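Local coordinates for protein pyridoxamine 5'-phosphate oxidase-related, FMN-binding (PDB 3F7E) that probably reduces substrates with coenzyme F420, as a split-barrel relative of flavin-binding oxidases whose family is associated with aflatoxin reduction, at residues A93-L98 with G104-P109. Residues are numbered along the deposited sequence; the frame is centred on the assembly and turned at random. Where two conformers were deposited one is given.
Sequences AFYLKL and GPLTEP
L96 and Y95, neighbours on helix 93-101, meet the loop 104-109 in different ways: the leucine touches mainly backbone, the tyrosine mainly one side chain. The L96 branches reach the loop main chain, L96 CD2 lying 3.2 Å from L106 O and 3.4 Å from E108 O. L96 CD1 lies 4.3 Å from P109 CD, a loose apolar contact. A branched aliphatic residue suits this place, since its two methyls spread over several peptide groups.

The second set of contacts is between Y95 and L106, whose side chains cross at about a right angle in the conformer given. With CG anti to the backbone N (chi1 175°), the tyrosine ring extends from the helix and carries its outer end to the leucine. L106 was modelled in two conformers, so the closeness of this approach is doubtful. The length of the tyrosine lets it reach from the helix to L106. Y95 also packs on T46 and R116.

Polar bonds shape the loop itself. T107 OG1 donates to E108 OE2 over 2.7 Å, approaching from above the carboxylate plane, while the side-chain amide of N99 accepts from L106 N through OD1 and donates to G104 O through ND2. L106 centres an inverse gamma turn, closed by a weak bond from T107 N to P105 O. At the surface of this split-barrel fold, the loop after helix 93-101 thus doubles back along the helix before strand 116-127.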
loop_
_atom_site.group_PDB
_atom_site.type_symbol
_atom_site.label_atom_id
_atom_site.label_comp_id
_atom_site.label_asym_id
_atom_site.label_seq_id
_atom_site.Cartn_x
_atom_site.Cartn_y
_atom_site.Cartn_z
ATOM N N ALA A 93 16.274 19.002 -5.115
ATOM C CA ALA A 93 17.441 18.162 -5.009
ATOM C C ALA A 93 17.150 16.791 -4.399
ATOM O O ALA A 93 17.706 15.780 -4.855
ATOM C CB ALA A 93 18.526 18.864 -4.206
ATOM N N PHE A 94 16.306 16.721 -3.364
ATOM C CA PHE A 94 16.002 15.440 -2.767
ATOM C C PHE A 94 15.183 14.586 -3.747
ATOM O O PHE A 94 15.435 13.386 -3.916
ATOM C CB PHE A 94 15.295 15.555 -1.401
ATOM C CG PHE A 94 14.886 14.220 -0.875
ATOM C CD1 PHE A 94 15.816 13.353 -0.324
ATOM C CD2 PHE A 94 13.583 13.782 -1.040
ATOM C CE1 PHE A 94 15.425 12.067 0.116
ATOM C CE2 PHE A 94 13.196 12.539 -0.610
ATOM C CZ PHE A 94 14.115 11.658 -0.046
ATOM N N TYR A 95 14.174 15.202 -4.369
ATOM C CA TYR A 95 13.418 14.528 -5.425
ATOM C C TYR A 95 14.377 13.890 -6.456
ATOM O O TYR A 95 14.184 12.738 -6.887
ATOM C CB TYR A 95 12.479 15.560 -6.067
ATOM C CG TYR A 95 11.677 15.118 -7.280
ATOM C CD1 TYR A 95 12.270 14.994 -8.531
ATOM C CD2 TYR A 95 10.308 14.876 -7.173
ATOM C CE1 TYR A 95 11.508 14.614 -9.652
ATOM C CE2 TYR A 95 9.550 14.492 -8.264
ATOM C CZ TYR A 95 10.154 14.359 -9.499
ATOM O OH TYR A 95 9.385 13.981 -10.582
ATOM N N LEU A 96 15.405 14.631 -6.874
ATOM C CA LEU A 96 16.337 14.101 -7.871
ATOM C C LEU A 96 17.216 12.975 -7.331
ATOM O O LEU A 96 17.540 12.046 -8.070
ATOM C CB LEU A 96 17.195 15.222 -8.447
ATOM C CG LEU A 96 16.472 16.215 -9.353
ATOM C CD1 LEU A 96 17.468 17.225 -9.907
ATOM C CD2 LEU A 96 15.773 15.478 -10.516
ATOM N N LYS A 97 17.602 13.037 -6.056
ATOM C CA LYS A 97 18.285 11.888 -5.452
ATOM C C LYS A 97 17.443 10.605 -5.454
ATOM O O LYS A 97 17.975 9.510 -5.692
ATOM C CB LYS A 97 18.706 12.219 -4.032
ATOM C CG LYS A 97 19.845 13.208 -3.928
ATOM C CD LYS A 97 20.252 13.384 -2.459
ATOM C CE LYS A 97 21.380 14.381 -2.307
ATOM N NZ LYS A 97 22.638 13.799 -2.807
ATOM N N LEU A 98 16.137 10.730 -5.183
ATOM C CA LEU A 98 15.234 9.555 -5.232
ATOM C C LEU A 98 15.155 9.029 -6.657
ATOM O O LEU A 98 15.295 7.834 -6.894
ATOM C CB LEU A 98 13.813 9.842 -4.684
ATOM C CG LEU A 98 13.664 9.908 -3.177
ATOM C CD1 LEU A 98 12.203 10.177 -2.916
ATOM C CD2 LEU A 98 14.034 8.564 -2.665
ATOM N N GLY A 104 15.493 6.425 -12.532
ATOM C CA GLY A 104 14.262 6.871 -13.156
ATOM C C GLY A 104 14.474 7.908 -14.237
ATOM O O GLY A 104 15.583 8.442 -14.401
ATOM N N PRO A 105 13.396 8.209 -14.971
ATOM C CA PRO A 105 13.455 9.196 -16.045
ATOM C C PRO A 105 13.335 10.656 -15.592
ATOM O O PRO A 105 13.550 11.567 -16.405
ATOM C CB PRO A 105 12.276 8.802 -16.958
ATOM C CG PRO A 105 11.368 7.984 -16.126
ATOM C CD PRO A 105 12.070 7.571 -14.871
ATOM N N LEU A 106 13.009 10.865 -14.310
ATOM C CA LEU A 106 12.747 12.196 -13.730
ATOM C C LEU A 106 14.034 12.886 -13.301
ATOM O O LEU A 106 14.256 13.126 -12.112
ATOM C CB LEU A 106 11.825 12.082 -12.508
ATOM C CG LEU A 106 10.403 11.552 -12.652
ATOM C CD1 LEU A 106 9.795 11.299 -11.277
ATOM C CD2 LEU A 106 9.535 12.512 -13.473
ATOM N N THR A 107 14.867 13.229 -14.282
ATOM C CA THR A 107 16.235 13.692 -14.007
ATOM C C THR A 107 16.388 15.213 -13.928
ATOM O O THR A 107 17.487 15.711 -13.630
ATOM C CB THR A 107 17.258 13.101 -15.043
ATOM O OG1 THR A 107 16.726 13.256 -16.364
ATOM C CG2 THR A 107 17.521 11.625 -14.797
ATOM N N GLU A 108 15.301 15.940 -14.176
ATOM C CA GLU A 108 15.310 17.409 -14.063
ATOM C C GLU A 108 14.410 17.807 -12.892
ATOM O O GLU A 108 13.499 17.058 -12.561
ATOM C CB GLU A 108 14.848 18.079 -15.366
ATOM C CG GLU A 108 15.784 17.852 -16.573
ATOM C CD GLU A 108 15.787 16.427 -17.076
ATOM O OE1 GLU A 108 14.708 15.906 -17.399
ATOM O OE2 GLU A 108 16.881 15.830 -17.132
ATOM N N PRO A 109 14.654 18.980 -12.264
ATOM C CA PRO A 109 13.812 19.347 -11.125
ATOM C C PRO A 109 12.363 19.485 -11.586
ATOM O O PRO A 109 12.140 19.887 -12.726
ATOM C CB PRO A 109 14.381 20.703 -10.673
ATOM C CG PRO A 109 15.107 21.242 -11.843
ATOM C CD PRO A 109 15.644 20.025 -12.580
#